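Local coordinates for selenium-binding protein (Sulfolobus tokodaii, PDB 2ECE), which is of unproven function, though as a beta-propeller member of the selenium-binding protein family it may bind selenium, at residues Ile269-Ser280 against Phe316-Ile326; Tyr336-Gln347 against Leu421-Leu429. One frame throughout, in Å; residues are numbered along the deposited sequence.

Contact 1 (Ile269-Ser280 against Phe316-Ile326)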
loop_
_atom_site.group_PDB
_atom_site.type_symbol
_atom_site.label_atom_id
_atom_site.label_comp_id
_atom_site.label_asym_id
_atom_site.label_seq_id
_atom_site.Cartn_x
_atom_site.Cartn_y
_atom_site.Cartn_z
ATOM N N ILE A 269 3.076 -4.597 -10.794
ATOM C CA ILE A 269 3.804 -4.826 -9.552
ATOM C C ILE A 269 5.171 -4.170 -9.687
ATOM O O ILE A 269 5.763 -4.147 -10.774
ATOM C CB ILE A 269 4.001 -6.327 -9.221
ATOM C CG1 ILE A 269 4.663 -6.456 -7.842
ATOM C CG2 ILE A 269 4.874 -6.998 -10.267
ATOM C CD1 ILE A 269 4.769 -7.886 -7.324
ATOM N N ASN A 270 5.655 -3.615 -8.584
ATOM C CA ASN A 270 6.951 -2.964 -8.576
ATOM C C ASN A 270 8.034 -3.839 -7.949
ATOM O O ASN A 270 7.802 -4.517 -6.938
ATOM C CB ASN A 270 6.863 -1.631 -7.817
ATOM C CG ASN A 270 6.396 -1.798 -6.367
ATOM O OD1 ASN A 270 5.364 -2.415 -6.096
ATOM N ND2 ASN A 270 7.150 -1.230 -5.434
ATOM N N MET A 271 9.198 -3.850 -8.589
ATOM C CA MET A 271 10.365 -4.564 -8.091
ATOM C C MET A 271 11.219 -3.396 -7.639
ATOM O O MET A 271 11.640 -2.582 -8.461
ATOM C CB MET A 271 11.072 -5.336 -9.207
ATOM C CG MET A 271 10.387 -6.626 -9.613
ATOM S SD MET A 271 9.902 -7.674 -8.201
ATOM C CE MET A 271 11.480 -8.043 -7.460
ATOM N N VAL A 272 11.459 -3.302 -6.336
ATOM C CA VAL A 272 12.209 -2.180 -5.776
ATOM C C VAL A 272 13.659 -1.972 -6.209
ATOM O O VAL A 272 14.044 -0.853 -6.555
ATOM C CB VAL A 272 12.179 -2.212 -4.226
ATOM C CG1 VAL A 272 12.933 -1.009 -3.664
ATOM C CG2 VAL A 272 10.733 -2.201 -3.735
ATOM N N VAL A 273 14.466 -3.022 -6.201
ATOM C CA VAL A 273 15.865 -2.836 -6.547
ATOM C C VAL A 273 16.524 -3.992 -7.293
ATOM O O VAL A 273 16.285 -5.166 -7.001
ATOM C CB VAL A 273 16.677 -2.519 -5.271
ATOM C CG1 VAL A 273 16.467 -3.616 -4.246
ATOM C CG2 VAL A 273 18.156 -2.366 -5.600
ATOM N N SER A 274 17.351 -3.639 -8.273
ATOM C CA SER A 274 18.079 -4.621 -9.060
ATOM C C SER A 274 19.453 -4.819 -8.448
ATOM O O SER A 274 20.128 -3.851 -8.110
ATOM C CB SER A 274 18.240 -4.135 -10.502
ATOM O OG SER A 274 19.282 -4.846 -11.150
ATOM N N LEU A 275 19.871 -6.069 -8.300
ATOM C CA LEU A 275 21.182 -6.348 -7.733
ATOM C C LEU A 275 22.293 -6.032 -8.734
ATOM O O LEU A 275 23.469 -6.029 -8.375
ATOM C CB LEU A 275 21.286 -7.813 -7.306
ATOM C CG LEU A 275 20.385 -8.275 -6.156
ATOM C CD1 LEU A 275 20.725 -9.704 -5.796
ATOM C CD2 LEU A 275 20.574 -7.369 -4.951
ATOM N N LYS A 276 21.917 -5.765 -9.983
ATOM C CA LYS A 276 22.895 -5.452 -11.026
ATOM C C LYS A 276 23.246 -3.967 -11.096
ATOM O O LYS A 276 24.422 -3.605 -11.195
ATOM C CB LYS A 276 22.380 -5.894 -12.398
ATOM C CG LYS A 276 23.321 -5.536 -13.548
ATOM C CD LYS A 276 22.621 -5.586 -14.905
ATOM C CE LYS A 276 23.575 -5.199 -16.038
ATOM N NZ LYS A 276 22.888 -5.030 -17.359
ATOM N N ASP A 277 22.233 -3.105 -11.051
ATOM C CA ASP A 277 22.477 -1.672 -11.146
ATOM C C ASP A 277 21.603 -0.791 -10.259
ATOM O O ASP A 277 21.509 0.415 -10.487
ATOM C CB ASP A 277 22.336 -1.216 -12.599
ATOM C CG ASP A 277 20.973 -1.542 -13.179
ATOM O OD1 ASP A 277 20.104 -2.023 -12.420
ATOM O OD2 ASP A 277 20.767 -1.314 -14.390
ATOM N N LEU A 278 20.960 -1.384 -9.259
ATOM C CA LEU A 278 20.119 -0.627 -8.329
ATOM C C LEU A 278 18.880 0.027 -8.937
ATOM O O LEU A 278 18.270 0.889 -8.306
ATOM C CB LEU A 278 20.941 0.468 -7.638
ATOM C CG LEU A 278 22.130 0.090 -6.755
ATOM C CD1 LEU A 278 22.915 1.346 -6.405
ATOM C CD2 LEU A 278 21.634 -0.600 -5.499
ATOM N N SER A 279 18.507 -0.362 -10.152
ATOM C CA SER A 279 17.330 0.221 -10.783
ATOM C C SER A 279 16.049 -0.388 -10.223
ATOM O O SER A 279 16.078 -1.427 -9.559
ATOM C CB SER A 279 17.361 -0.008 -12.292
ATOM O OG SER A 279 17.225 -1.384 -12.593
ATOM N N SER A 280 14.931 0.281 -10.483
ATOM C CA SER A 280 13.618 -0.202 -10.065
ATOM C C SER A 280 12.919 -0.546 -11.369
ATOM O O SER A 280 13.256 0.000 -12.426
ATOM C CB SER A 280 12.827 0.889 -9.325
ATOM O OG SER A 280 13.316 1.083 -8.006
ATOM N N PHE A 316 28.036 3.071 -3.351
ATOM C CA PHE A 316 27.560 3.107 -4.727
ATOM C C PHE A 316 27.601 4.478 -5.413
ATOM O O PHE A 316 27.477 4.561 -6.637
ATOM C CB PHE A 316 26.137 2.536 -4.783
ATOM C CG PHE A 316 25.970 1.258 -4.004
ATOM C CD1 PHE A 316 25.634 1.285 -2.652
ATOM C CD2 PHE A 316 26.190 0.028 -4.612
ATOM C CE1 PHE A 316 25.522 0.103 -1.915
ATOM C CE2 PHE A 316 26.082 -1.160 -3.884
ATOM C CZ PHE A 316 25.747 -1.121 -2.531
ATOM N N LYS A 317 27.781 5.542 -4.635
ATOM C CA LYS A 317 27.825 6.901 -5.181
ATOM C C LYS A 317 26.659 7.155 -6.138
ATOM O O LYS A 317 26.799 7.849 -7.152
ATOM C CB LYS A 317 29.158 7.156 -5.904
ATOM C CG LYS A 317 30.394 6.843 -5.062
ATOM C CD LYS A 317 31.451 7.949 -5.118
ATOM C CE LYS A 317 31.155 9.064 -4.116
ATOM N NZ LYS A 317 32.244 10.084 -4.055
ATOM N N ALA A 318 25.504 6.583 -5.802
ATOM C CA ALA A 318 24.301 6.742 -6.604
ATOM C C ALA A 318 23.075 6.689 -5.697
ATOM O O ALA A 318 23.156 6.243 -4.552
ATOM C CB ALA A 318 24.224 5.641 -7.659
ATOM N N VAL A 319 21.947 7.163 -6.211
ATOM C CA VAL A 319 20.697 7.151 -5.458
ATOM C C VAL A 319 19.735 6.256 -6.223
ATOM O O VAL A 319 19.362 6.559 -7.359
ATOM C CB VAL A 319 20.081 8.560 -5.348
ATOM C CG1 VAL A 319 18.795 8.509 -4.520
ATOM C CG2 VAL A 319 21.084 9.520 -4.718
ATOM N N PRO A 320 19.334 5.128 -5.624
ATOM C CA PRO A 320 18.409 4.247 -6.334
ATOM C C PRO A 320 17.050 4.928 -6.337
ATOM O O PRO A 320 16.738 5.695 -5.421
ATOM C CB PRO A 320 18.415 2.973 -5.484
ATOM C CG PRO A 320 19.706 3.082 -4.671
ATOM C CD PRO A 320 19.728 4.540 -4.337
ATOM N N PRO A 321 16.235 4.693 -7.376
ATOM C CA PRO A 321 14.929 5.344 -7.373
ATOM C C PRO A 321 14.083 4.823 -6.214
ATOM O O PRO A 321 13.322 5.577 -5.612
ATOM C CB PRO A 321 14.353 4.969 -8.738
ATOM C CG PRO A 321 15.001 3.642 -9.020
ATOM C CD PRO A 321 16.425 3.905 -8.605
ATOM N N LEU A 322 14.256 3.541 -5.893
ATOM C CA LEU A 322 13.508 2.884 -4.822
ATOM C C LEU A 322 12.011 3.101 -4.980
ATOM O O LEU A 322 11.378 3.782 -4.167
ATOM C CB LEU A 322 13.949 3.390 -3.446
ATOM C CG LEU A 322 15.399 3.131 -3.025
ATOM C CD1 LEU A 322 15.647 3.753 -1.651
ATOM C CD2 LEU A 322 15.669 1.634 -3.001
ATOM N N VAL A 323 11.451 2.536 -6.043
ATOM C CA VAL A 323 10.017 2.642 -6.287
ATOM C C VAL A 323 9.370 1.669 -5.310
ATOM O O VAL A 323 9.459 0.454 -5.492
ATOM C CB VAL A 323 9.671 2.248 -7.737
ATOM C CG1 VAL A 323 8.155 2.222 -7.930
ATOM C CG2 VAL A 323 10.305 3.257 -8.708
ATOM N N THR A 324 8.733 2.212 -4.273
ATOM C CA THR A 324 8.104 1.395 -3.236
ATOM C C THR A 324 6.582 1.229 -3.312
ATOM O O THR A 324 6.036 0.291 -2.730
ATOM C CB THR A 324 8.452 1.943 -1.844
ATOM O OG1 THR A 324 8.112 3.332 -1.784
ATOM C CG2 THR A 324 9.939 1.771 -1.554
ATOM N N ASP A 325 5.895 2.136 -4.001
ATOM C CA ASP A 325 4.446 2.027 -4.132
ATOM C C ASP A 325 3.957 2.387 -5.534
ATOM O O ASP A 325 4.596 3.165 -6.252
ATOM C CB ASP A 325 3.735 2.924 -3.104
ATOM C CG ASP A 325 2.235 2.640 -3.020
ATOM O OD1 ASP A 325 1.872 1.453 -2.960
ATOM O OD2 ASP A 325 1.421 3.589 -3.000
ATOM N N ILE A 326 2.829 1.795 -5.919
ATOM C CA ILE A 326 2.198 2.062 -7.210
ATOM C C ILE A 326 0.690 2.076 -6.982
ATOM O O ILE A 326 0.191 1.458 -6.033
ATOM C CB ILE A 326 2.522 0.981 -8.279
ATOM C CG1 ILE A 326 2.179 -0.412 -7.746
ATOM C CG2 ILE A 326 3.975 1.078 -8.694
ATOM C CD1 ILE A 326 2.132 -1.491 -8.821
HETATM O O HOH W 1 15.877 1.175 -6.689
#
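In one blade of the beta propeller, the hairpin between strands 266-274 and 280-288, with Leu-278 in its turn and Ser-280 opening the second strand, lies against segment 316-326, which holds the short edge strand 318-319 of the same sheet and runs on into the first strand of the next blade. Ser-280 is the polar centre. Its OG takes the backbone N-H of Val-323 in an almost straight bond (3.1 Å, 176°) and gives its own proton to Val-272 O at a short 2.5 Å, so one hydroxyl ties the connection to the strand. OG stands anti to the carbonyl carbon, which sets it between these two partners; CB packs 3.5 Å from CG2 of Val-323. Replacing this serine with alanine is likely to leave the Val-323 N-H without its acceptor and to cost Val-272 O one of its donors. A bridging water repeats the link beside it, accepting from Leu-322 N and donating to the carbonyl oxygens of Val-272 and Leu-278. Further along, Asn-270 ND2 donates to Val-323 O at 2.9 Å; the oxygen lies in the plane of the amide, whereas the nitrogen stands 41° out of the carbonyl plane. Asn-270 reaches it with CG between the backbone N and the carbonyl carbon, chi1 59°. Apolar contacts lie beside the serine and run on toward Phe-316: Val-272 CG1 meets Leu-322 CD2 at 3.9 Å, and Leu-278 CD1 rests 3.8 Å from Phe-316 CB, the two side chains crossing at about a right angle, and also touches CG of Pro-320. Strand 334-339 of the next blade takes the side chains of Pro-321, Val-323 and Ile-326, while Asp-325 forms a salt bridge to Arg-257 of strand 250-258 and accepts from Leu-386 N with its other oxygen.

Contact 2 (Tyr336-Gln347 against Leu421-Leu429)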
loop_
_atom_site.group_PDB
_atom_site.type_symbol
_atom_site.label_atom_id
_atom_site.label_comp_id
_atom_site.label_asym_id
_atom_site.label_seq_id
_atom_site.Cartn_x
_atom_site.Cartn_y
_atom_site.Cartn_z
ATOM N N TYR A 336 0.563 5.411 -11.266
ATOM C CA TYR A 336 1.377 6.365 -10.520
ATOM C C TYR A 336 2.420 5.614 -9.716
ATOM O O TYR A 336 2.124 4.563 -9.151
ATOM C CB TYR A 336 0.510 7.209 -9.583
ATOM C CG TYR A 336 -0.473 8.098 -10.306
ATOM C CD1 TYR A 336 -1.712 7.607 -10.724
ATOM C CD2 TYR A 336 -0.150 9.424 -10.609
ATOM C CE1 TYR A 336 -2.609 8.418 -11.427
ATOM C CE2 TYR A 336 -1.035 10.243 -11.313
ATOM C CZ TYR A 336 -2.261 9.735 -11.720
ATOM O OH TYR A 336 -3.128 10.537 -12.429
ATOM N N LEU A 337 3.642 6.139 -9.682
ATOM C CA LEU A 337 4.709 5.503 -8.925
ATOM C C LEU A 337 5.337 6.537 -8.016
ATOM O O LEU A 337 5.345 7.733 -8.320
ATOM C CB LEU A 337 5.841 4.975 -9.822
ATOM C CG LEU A 337 5.777 4.386 -11.233
ATOM C CD1 LEU A 337 7.145 3.770 -11.529
ATOM C CD2 LEU A 337 4.698 3.342 -11.368
ATOM N N SER A 338 5.876 6.072 -6.895
ATOM C CA SER A 338 6.570 6.959 -5.985
ATOM C C SER A 338 8.022 6.497 -6.045
ATOM O O SER A 338 8.298 5.305 -6.210
ATOM C CB SER A 338 6.023 6.821 -4.562
ATOM O OG SER A 338 6.249 5.517 -4.044
ATOM N N LEU A 339 8.951 7.442 -5.963
ATOM C CA LEU A 339 10.368 7.111 -5.970
ATOM C C LEU A 339 10.853 7.612 -4.624
ATOM O O LEU A 339 11.157 8.792 -4.455
ATOM C CB LEU A 339 11.112 7.824 -7.107
ATOM C CG LEU A 339 11.110 7.180 -8.498
ATOM C CD1 LEU A 339 9.730 7.295 -9.130
ATOM C CD2 LEU A 339 12.151 7.874 -9.379
ATOM N N TRP A 340 10.899 6.697 -3.665
ATOM C CA TRP A 340 11.298 7.009 -2.304
ATOM C C TRP A 340 12.783 7.322 -2.153
ATOM O O TRP A 340 13.197 7.879 -1.142
ATOM C CB TRP A 340 10.919 5.839 -1.401
ATOM C CG TRP A 340 10.953 6.166 0.048
ATOM C CD1 TRP A 340 10.158 7.062 0.708
ATOM C CD2 TRP A 340 11.783 5.555 1.040
ATOM N NE1 TRP A 340 10.439 7.038 2.060
ATOM C CE2 TRP A 340 11.435 6.125 2.287
ATOM C CE3 TRP A 340 12.792 4.582 0.998
ATOM C CZ2 TRP A 340 12.052 5.747 3.479
ATOM C CZ3 TRP A 340 13.408 4.206 2.190
ATOM C CH2 TRP A 340 13.036 4.791 3.409
ATOM N N GLY A 341 13.580 6.957 -3.152
ATOM C CA GLY A 341 15.005 7.231 -3.084
ATOM C C GLY A 341 15.314 8.570 -3.722
ATOM O O GLY A 341 15.768 9.502 -3.061
ATOM N N ILE A 342 15.042 8.672 -5.018
ATOM C CA ILE A 342 15.296 9.902 -5.751
ATOM C C ILE A 342 14.422 11.079 -5.301
ATOM O O ILE A 342 14.906 12.210 -5.199
ATOM C CB ILE A 342 15.136 9.650 -7.266
ATOM C CG1 ILE A 342 16.359 8.872 -7.764
ATOM C CG2 ILE A 342 14.952 10.971 -8.012
ATOM C CD1 ILE A 342 16.184 8.235 -9.111
ATOM N N GLY A 343 13.144 10.815 -5.026
ATOM C CA GLY A 343 12.245 11.867 -4.578
ATOM C C GLY A 343 11.238 12.342 -5.612
ATOM O O GLY A 343 11.176 13.532 -5.931
ATOM N N GLU A 344 10.426 11.423 -6.129
ATOM C CA GLU A 344 9.439 11.794 -7.138
ATOM C C GLU A 344 8.156 10.969 -7.085
ATOM O O GLU A 344 8.091 9.913 -6.450
ATOM C CB GLU A 344 10.019 11.619 -8.551
ATOM C CG GLU A 344 11.319 12.356 -8.869
ATOM C CD GLU A 344 11.855 12.003 -10.260
ATOM O OE1 GLU A 344 11.244 11.146 -10.938
ATOM O OE2 GLU A 344 12.885 12.572 -10.677
ATOM N N VAL A 345 7.137 11.489 -7.757
ATOM C CA VAL A 345 5.872 10.803 -7.936
ATOM C C VAL A 345 5.722 10.989 -9.436
ATOM O O VAL A 345 5.857 12.111 -9.940
ATOM C CB VAL A 345 4.671 11.482 -7.240
ATOM C CG1 VAL A 345 3.392 10.760 -7.643
ATOM C CG2 VAL A 345 4.821 11.427 -5.725
ATOM N N ARG A 346 5.493 9.894 -10.151
ATOM C CA ARG A 346 5.333 9.946 -11.594
ATOM C C ARG A 346 3.960 9.430 -11.996
ATOM O O ARG A 346 3.321 8.670 -11.257
ATOM C CB ARG A 346 6.400 9.091 -12.283
ATOM C CG ARG A 346 7.827 9.538 -12.035
ATOM C CD ARG A 346 8.800 8.688 -12.839
ATOM N NE ARG A 346 10.179 9.137 -12.676
ATOM C CZ ARG A 346 11.193 8.727 -13.430
ATOM N NH1 ARG A 346 10.992 7.854 -14.407
ATOM N NH2 ARG A 346 12.410 9.199 -13.208
ATOM N N GLN A 347 3.517 9.855 -13.175
ATOM C CA GLN A 347 2.242 9.439 -13.735
ATOM C C GLN A 347 2.534 8.833 -15.102
ATOM O O GLN A 347 3.118 9.488 -15.963
ATOM C CB GLN A 347 1.306 10.638 -13.905
ATOM C CG GLN A 347 0.023 10.306 -14.657
ATOM C CD GLN A 347 -0.717 11.543 -15.133
ATOM O OE1 GLN A 347 -1.845 11.814 -14.710
ATOM N NE2 GLN A 347 -0.084 12.301 -16.014
ATOM N N LEU A 421 -1.573 16.182 -4.803
ATOM C CA LEU A 421 -1.183 16.450 -6.176
ATOM C C LEU A 421 -2.467 16.562 -6.982
ATOM O O LEU A 421 -3.454 15.896 -6.681
ATOM C CB LEU A 421 -0.343 15.298 -6.730
ATOM C CG LEU A 421 0.914 14.879 -5.965
ATOM C CD1 LEU A 421 1.600 13.741 -6.708
ATOM C CD2 LEU A 421 1.855 16.070 -5.831
ATOM N N ASN A 422 -2.460 17.415 -7.997
ATOM C CA ASN A 422 -3.625 17.577 -8.851
ATOM C C ASN A 422 -3.261 16.881 -10.155
ATOM O O ASN A 422 -2.332 17.295 -10.846
ATOM C CB ASN A 422 -3.910 19.062 -9.079
ATOM C CG ASN A 422 -4.398 19.760 -7.818
ATOM O OD1 ASN A 422 -3.851 20.787 -7.414
ATOM N ND2 ASN A 422 -5.434 19.207 -7.193
ATOM N N ALA A 423 -3.970 15.802 -10.472
ATOM C CA ALA A 423 -3.688 15.044 -11.687
ATOM C C ALA A 423 -4.640 15.415 -12.815
ATOM O O ALA A 423 -5.847 15.575 -12.603
ATOM C CB ALA A 423 -3.772 13.554 -11.402
ATOM N N ASN A 424 -4.085 15.541 -14.013
ATOM C CA ASN A 424 -4.860 15.904 -15.193
ATOM C C ASN A 424 -5.401 14.666 -15.898
ATOM O O ASN A 424 -4.635 13.809 -16.338
ATOM C CB ASN A 424 -3.984 16.703 -16.162
ATOM C CG ASN A 424 -4.785 17.333 -17.284
ATOM O OD1 ASN A 424 -5.549 16.656 -17.973
ATOM N ND2 ASN A 424 -4.611 18.638 -17.475
ATOM N N PRO A 425 -6.733 14.561 -16.020
ATOM C CA PRO A 425 -7.371 13.416 -16.681
ATOM C C PRO A 425 -6.820 13.108 -18.077
ATOM O O PRO A 425 -6.996 12.003 -18.593
ATOM C CB PRO A 425 -8.853 13.809 -16.701
ATOM C CG PRO A 425 -8.819 15.325 -16.628
ATOM C CD PRO A 425 -7.738 15.559 -15.618
ATOM N N SER A 426 -6.144 14.074 -18.689
ATOM C CA SER A 426 -5.585 13.847 -20.018
ATOM C C SER A 426 -4.070 13.994 -20.034
ATOM O O SER A 426 -3.479 14.304 -21.069
ATOM C CB SER A 426 -6.213 14.809 -21.034
ATOM O OG SER A 426 -7.606 14.569 -21.154
ATOM N N GLY A 427 -3.446 13.762 -18.884
ATOM C CA GLY A 427 -2.000 13.868 -18.801
ATOM C C GLY A 427 -1.543 15.125 -18.089
ATOM O O GLY A 427 -1.843 16.235 -18.529
ATOM N N GLY A 428 -0.819 14.950 -16.987
ATOM C CA GLY A 428 -0.330 16.089 -16.229
ATOM C C GLY A 428 -0.385 15.876 -14.725
ATOM O O GLY A 428 -1.365 15.328 -14.209
ATOM N N LEU A 429 0.658 16.324 -14.025
ATOM C CA LEU A 429 0.746 16.186 -12.567
ATOM C C LEU A 429 1.323 17.457 -11.936
ATOM O O LEU A 429 2.424 17.876 -12.288
ATOM C CB LEU A 429 1.659 15.012 -12.204
ATOM C CG LEU A 429 1.168 13.843 -11.342
ATOM C CD1 LEU A 429 2.379 13.229 -10.649
ATOM C CD2 LEU A 429 0.147 14.298 -10.315
#
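Val-345 and Leu-421 point at each other tip to tip between two adjacent propeller blades, CG1 of the valine 3.6 Å from CD1 of the leucine. The valine places that methyl anti to its own backbone N (chi1 173°), and the same methyl also meets CD1 of Leu-429 at 4.0 Å, where the two side chains cross at about a right angle. One branch of Val-345 is thus shared between leucines from both arms of the hairpin 421-429. Leu-429 CD1 lies against the backbone as well, 3.7 Å from Val-345 O, and its CG serves two further neighbours: it sits at the edge of the Tyr-336 ring, near the ring plane, 4.2 Å from CE2, and it packs on CB of Gln-347. The hydroxyl end of Tyr-336 extends beyond this leucine to Ala-423, whose CB is 3.3 Å from OH. Gln-347, its chain extended beyond CG, reaches past Leu-429 CG toward the turn, and its amide group lies next to Gly-427 and Gly-428. That turn is a type I beta turn from Asn-424 to Gly-427, braced from within by Asn-424 OD1, which accepts from Ser-426 N in the carbonyl plane to make an Asx turn. The contact therefore grades from aliphatic packing at Val-345 to a more polar edge at the turn. Strands 334-339 and 344-349 supply one side and the hairpin joining strands 417-423 and 429-438 the other; strand 386-388 adds Leu-386 against both Tyr-336 and Val-345, and Val-362 of strand 357-363 touches Val-345 and Leu-421.

How the contacts relate
The two contacts follow one another along the chain and mark successive seams between propeller blades, their centres about 17 Å apart. The blade containing strands 334-339 and 344-349 stands between them: segment 316-326 of contact 1 leads into its first strand, and segment 336-347 of contact 2 comes from its two middle strands. The segments also touch directly. Pro-321 O lies 2.8 Å from Gly-341 N and Leu-322 O lies 3.0 Å from Trp-340 N, both probable hydrogen bonds, and Val-319 CG1 packs 3.5 Å from Gly-341 O. The connection packed against one blade in contact 1 is thereby joined to the 339-344 turn of the next.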